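Local coordinates for protein NADH oxidoreductase (Mesorhizobium loti, PDB 3PI7) that probably binds NADPH and acts as an NAD(P)H-dependent oxidoreductase resembling quinone reductases, with a GroES-like and a Rossmann-fold domain, at residues G20-P25 and K70-Q75; S28-M33 and S64-I69; P76-R81 and L114-S119. One frame throughout, in Å; residues are numbered along the deposited sequence.

Contact 1 of 3, residues G20-P25 and K70-Q75. With K (potassium ion), chain G; PO4 (phosphate ion), chain E.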
loop_
_atom_site.group_PDB
_atom_site.type_symbol
_atom_site.label_atom_id
_atom_site.label_comp_id
_atom_site.label_asym_id
_atom_site.label_seq_id
_atom_site.Cartn_x
_atom_site.Cartn_y
_atom_site.Cartn_z
ATOM N N GLY A 20 17.241 0.307 23.276
ATOM C CA GLY A 20 16.206 0.852 22.403
ATOM C C GLY A 20 16.468 0.601 20.936
ATOM O O GLY A 20 16.782 -0.526 20.529
ATOM N N TYR A 21 16.339 1.664 20.129
ATOM C CA TYR A 21 16.562 1.600 18.688
ATOM C C TYR A 21 17.821 2.353 18.346
ATOM O O TYR A 21 18.264 3.191 19.120
ATOM C CB TYR A 21 15.371 2.198 17.931
ATOM C CG TYR A 21 14.060 1.505 18.221
ATOM C CD1 TYR A 21 13.753 0.280 17.635
ATOM C CD2 TYR A 21 13.126 2.073 19.081
ATOM C CE1 TYR A 21 12.540 -0.353 17.882
ATOM C CE2 TYR A 21 11.910 1.446 19.336
ATOM C CZ TYR A 21 11.616 0.241 18.719
ATOM O OH TYR A 21 10.417 -0.380 18.935
ATOM N N THR A 22 18.394 2.080 17.195
ATOM C CA THR A 22 19.623 2.777 16.839
ATOM C C THR A 22 19.362 4.141 16.222
ATOM O O THR A 22 18.326 4.365 15.587
ATOM C CB THR A 22 20.496 1.922 15.912
ATOM O OG1 THR A 22 21.785 2.552 15.795
ATOM C CG2 THR A 22 19.880 1.712 14.541
ATOM N N LYS A 23 20.323 5.054 16.426
ATOM C CA LYS A 23 20.294 6.397 15.860
ATOM C C LYS A 23 21.170 6.414 14.603
ATOM O O LYS A 23 21.160 7.391 13.847
ATOM C CB LYS A 23 20.776 7.433 16.897
ATOM C CG LYS A 23 19.781 7.640 18.036
ATOM C CD LYS A 23 20.183 8.782 18.949
ATOM N N THR A 24 21.943 5.327 14.395
ATOM C CA THR A 24 22.855 5.187 13.262
ATOM C C THR A 24 22.590 3.832 12.560
ATOM O O THR A 24 23.425 2.942 12.669
ATOM C CB THR A 24 24.326 5.342 13.725
ATOM O OG1 THR A 24 24.579 4.473 14.834
ATOM C CG2 THR A 24 24.692 6.779 14.080
ATOM N N PRO A 25 21.466 3.650 11.818
ATOM C CA PRO A 25 21.213 2.334 11.194
ATOM C C PRO A 25 22.281 1.984 10.165
ATOM O O PRO A 25 22.818 2.883 9.522
ATOM C CB PRO A 25 19.811 2.473 10.581
ATOM C CG PRO A 25 19.595 3.927 10.448
ATOM C CD PRO A 25 20.341 4.577 11.577
ATOM N N LYS A 70 20.870 -4.882 16.128
ATOM C CA LYS A 70 21.332 -3.646 15.511
ATOM C C LYS A 70 20.438 -2.469 15.870
ATOM O O LYS A 70 20.758 -1.355 15.491
ATOM C CB LYS A 70 21.391 -3.821 13.993
ATOM C CG LYS A 70 22.570 -4.700 13.564
ATOM C CD LYS A 70 22.483 -5.043 12.076
ATOM C CE LYS A 70 23.831 -4.869 11.430
ATOM N NZ LYS A 70 23.981 -3.517 10.831
ATOM N N GLY A 71 19.340 -2.715 16.596
ATOM C CA GLY A 71 18.361 -1.684 16.968
ATOM C C GLY A 71 17.516 -1.218 15.783
ATOM O O GLY A 71 17.000 -0.100 15.775
ATOM N N GLN A 72 17.397 -2.078 14.775
ATOM C CA GLN A 72 16.737 -1.841 13.495
ATOM C C GLN A 72 15.461 -2.673 13.306
ATOM O O GLN A 72 14.935 -2.771 12.191
ATOM C CB GLN A 72 17.730 -2.130 12.367
ATOM C CG GLN A 72 18.839 -1.073 12.361
ATOM C CD GLN A 72 20.022 -1.369 11.485
ATOM O OE1 GLN A 72 21.080 -0.787 11.652
ATOM N NE2 GLN A 72 19.898 -2.286 10.560
ATOM N N TYR A 73 14.964 -3.275 14.383
ATOM C CA TYR A 73 13.759 -4.088 14.324
ATOM C C TYR A 73 12.569 -3.315 14.928
ATOM O O TYR A 73 12.744 -2.212 15.422
ATOM C CB TYR A 73 14.009 -5.424 15.064
ATOM C CG TYR A 73 12.946 -6.469 14.810
ATOM C CD1 TYR A 73 12.767 -7.014 13.541
ATOM C CD2 TYR A 73 12.191 -6.989 15.858
ATOM C CE1 TYR A 73 11.803 -7.990 13.305
ATOM C CE2 TYR A 73 11.213 -7.959 15.630
ATOM C CZ TYR A 73 11.038 -8.470 14.352
ATOM O OH TYR A 73 10.078 -9.418 14.098
ATOM N N GLY A 74 11.371 -3.868 14.845
ATOM C CA GLY A 74 10.180 -3.225 15.382
ATOM C C GLY A 74 9.946 -3.492 16.849
ATOM O O GLY A 74 8.816 -3.383 17.322
ATOM N N GLN A 75 11.017 -3.803 17.587
ATOM C CA GLN A 75 10.971 -4.064 19.021
ATOM C C GLN A 75 12.230 -3.471 19.622
ATOM O O GLN A 75 13.289 -3.648 19.036
ATOM C CB GLN A 75 10.913 -5.587 19.235
ATOM C CG GLN A 75 10.757 -6.029 20.670
ATOM C CD GLN A 75 10.746 -7.533 20.737
ATOM O OE1 GLN A 75 10.201 -8.210 19.864
ATOM N NE2 GLN A 75 11.339 -8.083 21.775
HETATM K K K G . 19.301 3.947 21.555
HETATM P P PO4 E . 22.617 3.135 19.377
HETATM O O1 PO4 E . 22.343 4.329 18.333
HETATM O O2 PO4 E . 24.052 3.313 20.036
HETATM O O3 PO4 E . 22.636 1.791 18.576
HETATM O O4 PO4 E . 21.471 3.230 20.486
HETATM O O HOH W 1 17.807 4.256 23.735
#
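Y21 sets its CG beside its own backbone N and opposite the carbonyl carbon (chi1 -59°), which lays the ring along the backbone of K70-Q75; T22 puts CG2 between its backbone N and carbonyl carbon, 3.3 Å from K70 O, and sends OG1 to a phosphate. Both meet the chain as it leaves helix 63-69, where G71, with positive phi and two bonds back into the last turn, ends the helix in a Schellman motif. Having no side chain, G71 lets the T22 backbone come right up to it. T22 N donates to G71 O over 3.0 Å with a nearly straight N-H (165°), its nitrogen tilted somewhat out of the carbonyl plane. The same oxygen also lies in the plane of the Y21 ring, at its edge. Farther along that edge CE1 of Y21 comes within 3.1 Å of Y73 O, so within K70-Q75 the ring edge meets backbone carbonyls; P76 also touches the tyrosine.

CG2 of T22 also rests against CG of Q72 at 3.7 Å. The extended Q72 then carries OE1 to 3.2 Å from P25 CA. Its amide is held just beyond, OE1 accepting from S26 N and NE2 donating to G27 O, which clips the loop to the helix exit.

On the outer side, T22 OG1 accepts from T24 N at 3.1 Å, an ST turn, while K23 N donates to phosphate O1 at 2.9 Å. R77 NH2 also bonds this phosphate, which probably came from the crystallisation liquor. Phosphate O4, D19 O and a water also bind the potassium that Y21 O holds at 2.8 Å.

Contact 2 of 3, residues S28-M33 and S64-I69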
loop_
_atom_site.group_PDB
_atom_site.type_symbol
_atom_site.label_atom_id
_atom_site.label_comp_id
_atom_site.label_asym_id
_atom_site.label_seq_id
_atom_site.Cartn_x
_atom_site.Cartn_y
_atom_site.Cartn_z
ATOM N N SER A 28 21.387 -4.430 6.760
ATOM C CA SER A 28 21.063 -5.758 7.240
ATOM C C SER A 28 22.239 -6.734 7.373
ATOM O O SER A 28 22.059 -7.777 7.990
ATOM C CB SER A 28 20.004 -6.354 6.318
ATOM O OG SER A 28 20.517 -6.467 5.002
ATOM N N ALA A 29 23.413 -6.415 6.808
ATOM C CA ALA A 29 24.596 -7.272 6.912
ATOM C C ALA A 29 25.147 -7.231 8.332
ATOM O O ALA A 29 25.169 -6.175 8.964
ATOM C CB ALA A 29 25.663 -6.814 5.925
ATOM N N LEU A 30 25.534 -8.385 8.842
ATOM C CA LEU A 30 26.136 -8.467 10.173
ATOM C C LEU A 30 27.614 -8.657 9.967
ATOM O O LEU A 30 28.069 -9.760 9.662
ATOM C CB LEU A 30 25.522 -9.581 11.025
ATOM C CG LEU A 30 25.997 -9.599 12.483
ATOM C CD1 LEU A 30 25.444 -8.400 13.272
ATOM C CD2 LEU A 30 25.672 -10.905 13.133
ATOM N N GLU A 31 28.322 -7.546 10.015
ATOM C CA GLU A 31 29.740 -7.439 9.782
ATOM C C GLU A 31 30.543 -7.950 10.996
ATOM O O GLU A 31 31.639 -8.484 10.836
ATOM C CB GLU A 31 30.093 -5.960 9.425
ATOM C CG GLU A 31 29.947 -4.900 10.525
ATOM C CD GLU A 31 28.588 -4.526 11.106
ATOM O OE1 GLU A 31 27.550 -5.070 10.666
ATOM O OE2 GLU A 31 28.570 -3.676 12.027
ATOM N N ALA A 32 30.007 -7.741 12.204
ATOM C CA ALA A 32 30.617 -8.126 13.474
ATOM C C ALA A 32 29.555 -8.222 14.564
ATOM O O ALA A 32 28.520 -7.548 14.473
ATOM C CB ALA A 32 31.689 -7.116 13.876
HETATM N N MSE A 33 29.823 -9.033 15.609
HETATM C CA MSE A 33 28.899 -9.153 16.729
HETATM C C MSE A 33 29.247 -8.184 17.856
HETATM O O MSE A 33 28.356 -7.730 18.569
HETATM C CB MSE A 33 28.929 -10.587 17.294
HETATM C CG MSE A 33 28.451 -11.610 16.312
HETATM SE SE MSE A 33 26.612 -11.949 16.496
HETATM C CE MSE A 33 26.608 -13.357 17.829
ATOM N N SER A 64 15.428 -11.433 11.599
ATOM C CA SER A 64 14.828 -10.588 12.651
ATOM C C SER A 64 15.804 -10.422 13.844
ATOM O O SER A 64 15.827 -9.351 14.435
ATOM C CB SER A 64 13.471 -11.130 13.107
ATOM O OG SER A 64 13.539 -12.492 13.501
ATOM N N ASP A 65 16.607 -11.454 14.205
ATOM C CA ASP A 65 17.593 -11.286 15.298
ATOM C C ASP A 65 18.678 -10.281 14.928
ATOM O O ASP A 65 19.037 -9.444 15.742
ATOM C CB ASP A 65 18.246 -12.617 15.651
ATOM C CG ASP A 65 17.279 -13.609 16.215
ATOM O OD1 ASP A 65 16.702 -13.334 17.308
ATOM O OD2 ASP A 65 17.101 -14.660 15.596
ATOM N N VAL A 66 19.197 -10.366 13.702
ATOM C CA VAL A 66 20.244 -9.455 13.213
ATOM C C VAL A 66 19.704 -8.020 13.255
ATOM O O VAL A 66 20.325 -7.154 13.861
ATOM C CB VAL A 66 20.724 -9.870 11.813
ATOM C CG1 VAL A 66 21.730 -8.849 11.262
ATOM C CG2 VAL A 66 21.346 -11.266 11.866
ATOM N N ALA A 67 18.486 -7.800 12.740
ATOM C CA ALA A 67 17.885 -6.464 12.756
ATOM C C ALA A 67 17.687 -5.997 14.187
ATOM O O ALA A 67 17.948 -4.837 14.519
ATOM C CB ALA A 67 16.528 -6.507 12.030
ATOM N N PHE A 68 17.213 -6.915 15.060
ATOM C CA PHE A 68 16.944 -6.550 16.436
ATOM C C PHE A 68 18.194 -6.123 17.195
ATOM O O PHE A 68 18.134 -5.111 17.901
ATOM C CB PHE A 68 16.227 -7.701 17.154
ATOM C CG PHE A 68 16.040 -7.439 18.623
ATOM C CD1 PHE A 68 15.096 -6.525 19.064
ATOM C CD2 PHE A 68 16.823 -8.103 19.569
ATOM C CE1 PHE A 68 14.898 -6.306 20.435
ATOM C CE2 PHE A 68 16.642 -7.865 20.936
ATOM C CZ PHE A 68 15.697 -6.951 21.358
ATOM N N ILE A 69 19.303 -6.879 17.105
ATOM C CA ILE A 69 20.512 -6.542 17.891
ATOM C C ILE A 69 21.121 -5.196 17.400
ATOM O O ILE A 69 21.712 -4.435 18.186
ATOM C CB ILE A 69 21.545 -7.704 17.914
ATOM C CG1 ILE A 69 22.197 -7.946 16.530
ATOM C CG2 ILE A 69 20.866 -8.985 18.429
ATOM C CD1 ILE A 69 23.302 -8.980 16.487
#
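Helix 63-69, a short helix of the GroES-like domain, turns V66 and I69 from successive turns of one flank onto L30 and M33 of the irregular loop S28-M33. CG1 of V66 touches CB of L30 at 3.9 Å and also reaches the backbone before it, lying 3.5 Å from S28 O. This branch stands opposite the V66 backbone N (chi1 175°), and that is what aims it at the loop. L30 spreads its contacts between the two helix residues: CB stays with V66, whereas CD1 goes on to the CD1 methyl of I69, 3.9 Å away. The side chains of L30 and I69 cross at about a right angle, meeting methyl to methyl.

I69 places CG1 between its backbone N and carbonyl carbon (chi1 69°) and then runs extended, so that CD1 is carried out from the helix to the loop. There it also meets M33, a selenomethionine, whose SE lies 4.4 Å from I69 CD1, a looser touch.

The loop joins strands 10-16 and 37-43, which pair antiparallel, and its apolar side chains pack against both helix 63-69 and helix 327-338, which also meet each other through V66 and L338. L30 touches L338 as well, while M33 packs on V334 and P335. From the strand side, L14 meets M33 and L16 meets I69.

At the margin S28 OG is hydrogen-bonded to L265 O. Inside the helix the ordinary backbone pattern persists to the end of the segment, with I69 N bonded to D65 O at 2.9 Å.

Contact 3 of 3, residues P76-R81 and L114-S119. With PO4 (phosphate ion), chain E.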
loop_
_atom_site.group_PDB
_atom_site.type_symbol
_atom_site.label_atom_id
_atom_site.label_comp_id
_atom_site.label_asym_id
_atom_site.label_seq_id
_atom_site.Cartn_x
_atom_site.Cartn_y
_atom_site.Cartn_z
ATOM N N PRO A 76 12.163 -2.686 20.713
ATOM C CA PRO A 76 13.388 -2.083 21.222
ATOM C C PRO A 76 14.253 -3.071 22.015
ATOM O O PRO A 76 13.767 -4.025 22.615
ATOM C CB PRO A 76 12.871 -0.960 22.121
ATOM C CG PRO A 76 11.579 -1.495 22.657
ATOM C CD PRO A 76 10.999 -2.337 21.542
ATOM N N ARG A 77 15.542 -2.809 22.019
ATOM C CA ARG A 77 16.509 -3.586 22.782
ATOM C C ARG A 77 16.453 -3.185 24.242
ATOM O O ARG A 77 16.249 -2.005 24.550
ATOM C CB ARG A 77 17.922 -3.250 22.239
ATOM C CG ARG A 77 18.171 -3.782 20.832
ATOM C CD ARG A 77 19.451 -3.186 20.233
ATOM N NE ARG A 77 19.451 -1.715 20.240
ATOM C CZ ARG A 77 20.376 -0.970 19.649
ATOM N NH1 ARG A 77 21.360 -1.541 18.972
ATOM N NH2 ARG A 77 20.339 0.356 19.754
ATOM N N VAL A 78 16.687 -4.139 25.139
ATOM C CA VAL A 78 16.875 -3.826 26.547
ATOM C C VAL A 78 18.357 -4.141 26.795
ATOM O O VAL A 78 18.744 -5.306 26.763
ATOM C CB VAL A 78 15.913 -4.569 27.519
ATOM C CG1 VAL A 78 16.230 -4.203 28.977
ATOM C CG2 VAL A 78 14.468 -4.224 27.200
ATOM N N LYS A 79 19.189 -3.106 26.929
ATOM C CA LYS A 79 20.618 -3.291 27.153
ATOM C C LYS A 79 20.863 -4.269 28.296
ATOM O O LYS A 79 20.238 -4.176 29.351
ATOM C CB LYS A 79 21.302 -1.939 27.451
ATOM C CG LYS A 79 22.776 -2.058 27.800
ATOM C CD LYS A 79 23.496 -0.695 27.700
ATOM C CE LYS A 79 24.940 -0.804 28.142
ATOM N NZ LYS A 79 25.793 -1.537 27.161
ATOM N N GLY A 80 21.778 -5.192 28.061
ATOM C CA GLY A 80 22.196 -6.169 29.052
ATOM C C GLY A 80 21.389 -7.444 29.064
ATOM O O GLY A 80 21.684 -8.340 29.866
ATOM N N ARG A 81 20.336 -7.535 28.231
ATOM C CA ARG A 81 19.564 -8.761 28.156
ATOM C C ARG A 81 20.081 -9.620 27.037
ATOM O O ARG A 81 20.532 -9.090 26.026
ATOM C CB ARG A 81 18.057 -8.479 27.920
ATOM C CG ARG A 81 17.453 -7.621 28.983
ATOM C CD ARG A 81 17.464 -8.275 30.355
ATOM N NE ARG A 81 16.848 -7.346 31.301
ATOM C CZ ARG A 81 15.529 -7.252 31.482
ATOM N NH1 ARG A 81 14.702 -8.052 30.820
ATOM N NH2 ARG A 81 15.027 -6.318 32.281
ATOM N N LEU A 114 8.407 -10.671 23.618
ATOM C CA LEU A 114 8.699 -9.472 24.410
ATOM C C LEU A 114 9.193 -9.814 25.804
ATOM O O LEU A 114 9.193 -8.942 26.684
ATOM C CB LEU A 114 7.440 -8.602 24.525
ATOM C CG LEU A 114 6.780 -8.135 23.237
ATOM C CD1 LEU A 114 5.477 -7.397 23.562
ATOM C CD2 LEU A 114 7.690 -7.212 22.467
ATOM N N SER A 115 9.614 -11.057 26.040
ATOM C CA SER A 115 10.055 -11.405 27.415
ATOM C C SER A 115 11.325 -10.644 27.845
ATOM O O SER A 115 11.554 -10.433 29.047
ATOM C CB SER A 115 10.354 -12.902 27.516
ATOM O OG SER A 115 11.604 -13.193 26.893
ATOM N N ASN A 116 12.150 -10.245 26.861
ATOM C CA ASN A 116 13.422 -9.572 27.098
ATOM C C ASN A 116 14.413 -10.490 27.866
ATOM O O ASN A 116 15.310 -10.004 28.546
ATOM C CB ASN A 116 13.220 -8.220 27.787
ATOM C CG ASN A 116 12.678 -7.201 26.806
ATOM O OD1 ASN A 116 13.177 -7.094 25.679
ATOM N ND2 ASN A 116 11.687 -6.401 27.237
ATOM N N TRP A 117 14.291 -11.809 27.642
ATOM C CA TRP A 117 15.201 -12.875 28.093
ATOM C C TRP A 117 15.321 -13.826 26.928
ATOM O O TRP A 117 14.592 -14.813 26.841
ATOM C CB TRP A 117 14.694 -13.576 29.361
ATOM C CG TRP A 117 14.685 -12.652 30.531
ATOM C CD1 TRP A 117 13.606 -12.019 31.066
ATOM C CD2 TRP A 117 15.835 -12.122 31.192
ATOM N NE1 TRP A 117 14.005 -11.196 32.091
ATOM C CE2 TRP A 117 15.373 -11.210 32.164
ATOM C CE3 TRP A 117 17.217 -12.366 31.091
ATOM C CZ2 TRP A 117 16.236 -10.539 33.022
ATOM C CZ3 TRP A 117 18.080 -11.686 31.942
ATOM C CH2 TRP A 117 17.584 -10.784 32.891
ATOM N N GLY A 118 16.208 -13.470 26.015
ATOM C CA GLY A 118 16.367 -14.153 24.740
ATOM C C GLY A 118 16.909 -15.549 24.750
ATOM O O GLY A 118 17.483 -16.008 25.738
ATOM N N SER A 119 16.843 -16.184 23.579
ATOM C CA SER A 119 17.302 -17.562 23.465
ATOM C C SER A 119 18.834 -17.719 23.367
ATOM O O SER A 119 19.291 -18.848 23.385
ATOM C CB SER A 119 16.664 -18.204 22.242
ATOM O OG SER A 119 17.039 -17.522 21.062
HETATM P P PO4 E . 22.617 3.135 19.377
HETATM O O1 PO4 E . 22.343 4.329 18.333
HETATM O O2 PO4 E . 24.052 3.313 20.036
HETATM O O3 PO4 E . 22.636 1.791 18.576
HETATM O O4 PO4 E . 21.471 3.230 20.486
HETATM O O HOH W 2 12.117 -5.953 23.534
HETATM O O HOH W 3 15.878 -6.952 24.916
HETATM O O HOH W 4 11.877 -8.414 31.558
#
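R81, the last residue of the type II beta turn V78-R81 of the GroES-like domain, lies flat on W117, the two planes only 10° apart and the guanidinium and ring centres 4.4 Å from each other. This is the tight part. Bent at chi2, the arginine chain passes over the indole, and CD lies over the face in a CH-pi contact, 3.7 Å from the centroid of the W117 six-membered ring. V78 CG1 lies over the opposite guanidinium face, offset toward the rim. The rotation of the guanidinium is fixed by NH1, which donates to N116 O at 3.1 Å; the oxygen is in the guanidinium plane, but NH1 stands well above the carbonyl plane. At right angles to N116, V78 brings CG2 against the amide, 3.5 Å from N116 OD1.

Toward P76 the segments stand farther apart and are bridged by waters. N116 OD1 accepts from two, one also donating to P76 O, the other accepting from V78 N. S115 OG accepts from W117 N in an ST turn and is also hydrogen-bonded to V125 O. A third water accepts a hydrogen bond from R81 NH1 at 2.9 Å and donates one to S115 O.

From the N terminus, the chain leaves strand 10-16 into a long loop that supplies first G20-P25 and then S28-M33, before returning in strand 37-43. Helix 63-69 then answers the second segment, closing contact 2, and the turn leaving the helix answers the first, closing contact 1, so contact 2 is nested within contact 1. Contact 3 opens directly afterwards, in series with both, and closes only after strands 86-94 and 107-111. Together they tie the loop between strands 10-16 and 37-43, helix 63-69 and the loop before strand 123-127. R77 knits the three: its NH1 bonds I69 O, and its backbone O takes G20 N.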